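Local coordinates for NADH:ubiquinone oxidoreductase, Na translocating, C subunit (Parabacteroides distasonis, PDB 3LWX), which belongs, as the C subunit, to a membrane-bound respiratory complex and carries an FMN-binding domain, at residues Y101-S106 and T110-D115. Numbering follows the deposited sequence. Where two conformers were deposited one is given.
Sequences YISVDS and TIYGAD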
ATOM      1  N   TYR A 101       1.595  -1.427  -0.152  1.00  6.27           N
ATOM      2  CA  TYR A 101       0.229  -1.225  -0.628  1.00  6.52           C
ATOM      3  C   TYR A 101      -0.695  -1.200   0.574  1.00  6.01           C
ATOM      4  O   TYR A 101      -0.466  -1.921   1.553  1.00  7.07           O
ATOM      5  CB  TYR A 101      -0.208  -2.351  -1.592  1.00  6.82           C
ATOM      6  CG  TYR A 101       0.668  -2.379  -2.807  1.00  7.01           C
ATOM      7  CD1 TYR A 101       0.393  -1.573  -3.905  1.00  6.92           C
ATOM      8  CD2 TYR A 101       1.835  -3.135  -2.822  1.00  7.45           C
ATOM      9  CE1 TYR A 101       1.256  -1.535  -4.992  1.00  7.70           C
ATOM     10  CE2 TYR A 101       2.695  -3.115  -3.912  1.00  8.19           C
ATOM     11  CZ  TYR A 101       2.412  -2.291  -4.989  1.00  7.08           C
ATOM     12  OH  TYR A 101       3.258  -2.221  -6.067  1.00  9.32           O
ATOM     13  N   ILE A 102      -1.746  -0.403   0.490  1.00  6.15           N
ATOM     14  CA  ILE A 102      -2.741  -0.371   1.542  0.80  6.56           C
ATOM     15  C   ILE A 102      -4.114  -0.301   0.890  1.00  5.82           C
ATOM     16  O   ILE A 102      -4.296   0.407  -0.105  1.00  6.82           O
ATOM     17  CB  ILE A 102      -2.456   0.772   2.538  0.80  7.39           C
ATOM     18  CG1 ILE A 102      -3.304   0.650   3.804  0.80  6.44           C
ATOM     19  CG2 ILE A 102      -2.651   2.112   1.888  0.80  8.47           C
ATOM     20  CD1 ILE A 102      -2.803   1.568   4.893  0.80  8.79           C
ATOM     21  N   SER A 103      -5.048  -1.078   1.426  1.00  5.90           N
ATOM     22  CA  SER A 103      -6.388  -1.109   0.868  1.00  6.16           C
ATOM     23  C   SER A 103      -7.380  -0.544   1.871  1.00  5.86           C
ATOM     24  O   SER A 103      -7.211  -0.684   3.089  1.00  6.63           O
ATOM     25  CB  SER A 103      -6.805  -2.534   0.464  1.00  6.75           C
ATOM     26  OG  SER A 103      -6.985  -3.368   1.588  1.00  7.40           O
ATOM     27  N   VAL A 104      -8.434   0.067   1.340  1.00  6.17           N
ATOM     28  CA  VAL A 104      -9.531   0.553   2.140  1.00  6.19           C
ATOM     29  C   VAL A 104     -10.854  -0.050   1.666  1.00  6.67           C
ATOM     30  O   VAL A 104     -11.008  -0.471   0.512  1.00  7.21           O
ATOM     31  CB  VAL A 104      -9.631   2.107   2.152  1.00  6.72           C
ATOM     32  CG1 VAL A 104      -8.414   2.726   2.844  1.00  7.66           C
ATOM     33  CG2 VAL A 104      -9.793   2.690   0.748  1.00  8.20           C
ATOM     34  N   ASP A 105     -11.787  -0.076   2.605  1.00  6.98           N
ATOM     35  CA  ASP A 105     -13.148  -0.503   2.380  1.00  7.48           C
ATOM     36  C   ASP A 105     -13.878   0.468   1.448  1.00  7.69           C
ATOM     37  O   ASP A 105     -13.350   1.502   1.039  1.00  7.66           O
ATOM     38  CB  ASP A 105     -13.881  -0.577   3.712  1.00  8.18           C
ATOM     39  CG  ASP A 105     -13.394  -1.702   4.616  1.00  8.93           C
ATOM     40  OD1 ASP A 105     -12.831  -2.702   4.122  1.00  9.99           O
ATOM     41  OD2 ASP A 105     -13.613  -1.588   5.840  1.00 10.88           O
ATOM     42  N   SER A 106     -15.128   0.147   1.138  1.00  8.31           N
ATOM     43  CA  SER A 106     -15.899   0.953   0.194  0.70  9.13           C
ATOM     44  C   SER A 106     -16.158   2.374   0.686  1.00  8.83           C
ATOM     45  O   SER A 106     -16.458   3.255  -0.119  1.00 10.14           O
ATOM     46  CB  SER A 106     -17.211   0.257  -0.149  0.70  9.71           C
ATOM     47  OG  SER A 106     -18.053   0.193   0.985  0.70 11.29           O
ATOM     48  N   THR A 110     -11.726   3.336   5.915  1.00  7.11           N
ATOM     49  CA  THR A 110     -11.354   2.275   6.824  1.00  6.88           C
ATOM     50  C   THR A 110     -10.409   1.305   6.138  1.00  6.99           C
ATOM     51  O   THR A 110     -10.718   0.754   5.090  1.00  7.84           O
ATOM     52  CB  THR A 110     -12.584   1.519   7.323  1.00  7.26           C
ATOM     53  OG1 THR A 110     -13.521   2.436   7.887  1.00  8.86           O
ATOM     54  CG2 THR A 110     -12.194   0.488   8.363  1.00  9.64           C
ATOM     55  N   ILE A 111      -9.254   1.064   6.740  1.00  6.76           N
ATOM     56  CA  ILE A 111      -8.261   0.181   6.163  1.00  6.49           C
ATOM     57  C   ILE A 111      -8.698  -1.272   6.261  1.00  6.74           C
ATOM     58  O   ILE A 111      -9.121  -1.758   7.314  1.00  7.82           O
ATOM     59  CB  ILE A 111      -6.881   0.412   6.820  1.00  6.97           C
ATOM     60  CG1 ILE A 111      -6.381   1.817   6.455  1.00  7.83           C
ATOM     61  CG2 ILE A 111      -5.849  -0.645   6.385  1.00  7.36           C
ATOM     62  CD1 ILE A 111      -5.348   2.412   7.426  1.00 10.08           C
ATOM     63  N   TYR A 112      -8.572  -1.980   5.140  1.00  6.42           N
ATOM     64  CA  TYR A 112      -8.924  -3.391   5.011  1.00  7.00           C
ATOM     65  C   TYR A 112      -7.679  -4.299   5.156  1.00  6.48           C
ATOM     66  O   TYR A 112      -7.759  -5.399   5.734  1.00  7.55           O
ATOM     67  CB  TYR A 112      -9.628  -3.612   3.665  1.00  7.07           C
ATOM     68  CG  TYR A 112     -10.059  -5.023   3.390  1.00  8.02           C
ATOM     69  CD1 TYR A 112     -10.989  -5.664   4.185  1.00  9.60           C
ATOM     70  CD2 TYR A 112      -9.541  -5.710   2.311  1.00  8.55           C
ATOM     71  CE1 TYR A 112     -11.390  -6.980   3.911  1.00 11.42           C
ATOM     72  CE2 TYR A 112      -9.946  -7.016   2.006  1.00 11.03           C
ATOM     73  CZ  TYR A 112     -10.868  -7.656   2.814  1.00 11.04           C
ATOM     74  OH  TYR A 112     -11.278  -8.945   2.538  1.00 14.91           O
ATOM     75  N   GLY A 113      -6.533  -3.846   4.669  1.00  7.04           N
ATOM     76  CA  GLY A 113      -5.289  -4.602   4.797  1.00  6.50           C
ATOM     77  C   GLY A 113      -4.127  -3.758   4.337  1.00  6.02           C
ATOM     78  O   GLY A 113      -4.305  -2.663   3.815  1.00  6.64           O
ATOM     79  N   ALA A 114      -2.920  -4.300   4.488  1.00  6.04           N
ATOM     80  CA  ALA A 114      -1.700  -3.578   4.182  1.00  6.50           C
ATOM     81  C   ALA A 114      -0.558  -4.555   3.962  1.00  6.18           C
ATOM     82  O   ALA A 114      -0.574  -5.671   4.495  1.00  7.38           O
ATOM     83  CB  ALA A 114      -1.355  -2.642   5.336  1.00  8.01           C
ATOM     84  N   ASP A 115       0.438  -4.106   3.205  1.00  6.20           N
ATOM     85  CA  ASP A 115       1.667  -4.862   2.968  1.00  5.85           C
ATOM     86  C   ASP A 115       2.797  -3.858   2.841  1.00  6.47           C
ATOM     87  O   ASP A 115       2.647  -2.865   2.127  1.00  6.99           O
ATOM     88  CB  ASP A 115       1.585  -5.686   1.682  1.00  6.97           C
ATOM     89  CG  ASP A 115       2.737  -6.663   1.537  1.00  6.54           C
ATOM     90  OD1 ASP A 115       2.810  -7.567   2.397  1.00  8.03           O
ATOM     91  OD2 ASP A 115       3.528  -6.541   0.579  1.00  8.26           O
TER
HETATM   92  O   HOH W   1     -11.754  -2.923   7.438  1.00 13.99           O
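Thr110 takes the amide of Asp105 on its carbonyl oxygen, in a nearly straight bond (Asp105 N to Thr110 O 2.8 Å). The Asp105 carboxylate lies obliquely over the Thr110 side chain, with OD2 3.6 Å from Thr110 CG2. A water donates to both Asp105 OD2 and Ile111 O and so ties the carboxylate to the second strand. The side chain of Ile111 sets off away from the first strand, but its CG2 and CD1 still meet Ile102. In one of its two conformers Ile102 has CG1 anti to the backbone N, and its CD1 lies 3.7 Å from Ile111 CD1. Tyr112 donates its N-H to Ser103 O from 39° above the carbonyl plane. Ser103 OG lies at the edge of the Tyr112 ring (Ser103 OG to Tyr112 CD2 3.5 Å). Asp105 OD1 lies obliquely to the same ring, 3.5 Å from Tyr112 CD1, and the carboxylate and ring planes are 56° apart. Lys84 forms a salt bridge with Asp105 OD1 and a cation-pi contact with Tyr112. Gly113 O accepts the Ser103 amide almost linearly (N-H...O 176°). Ser103 OG is hydrogen-bonded to Ser23 O. Ala114 places CB on the Ile102 face, 4.1 Å from Ile102 CG1 in that same conformer. Asp115 closes a reciprocal pair of backbone bonds, Tyr101 N to Asp115 O and Asp115 N to Tyr101 O, each 2.9 Å, while its carboxylate forms a salt bridge with Arg22. Two residues of the second strand, Tyr112 and Gly113, stand across from the single Ser103. This makes a classic beta bulge in the antiparallel hairpin of strands 97-104 and 111-118, at one border of the six-stranded sheet.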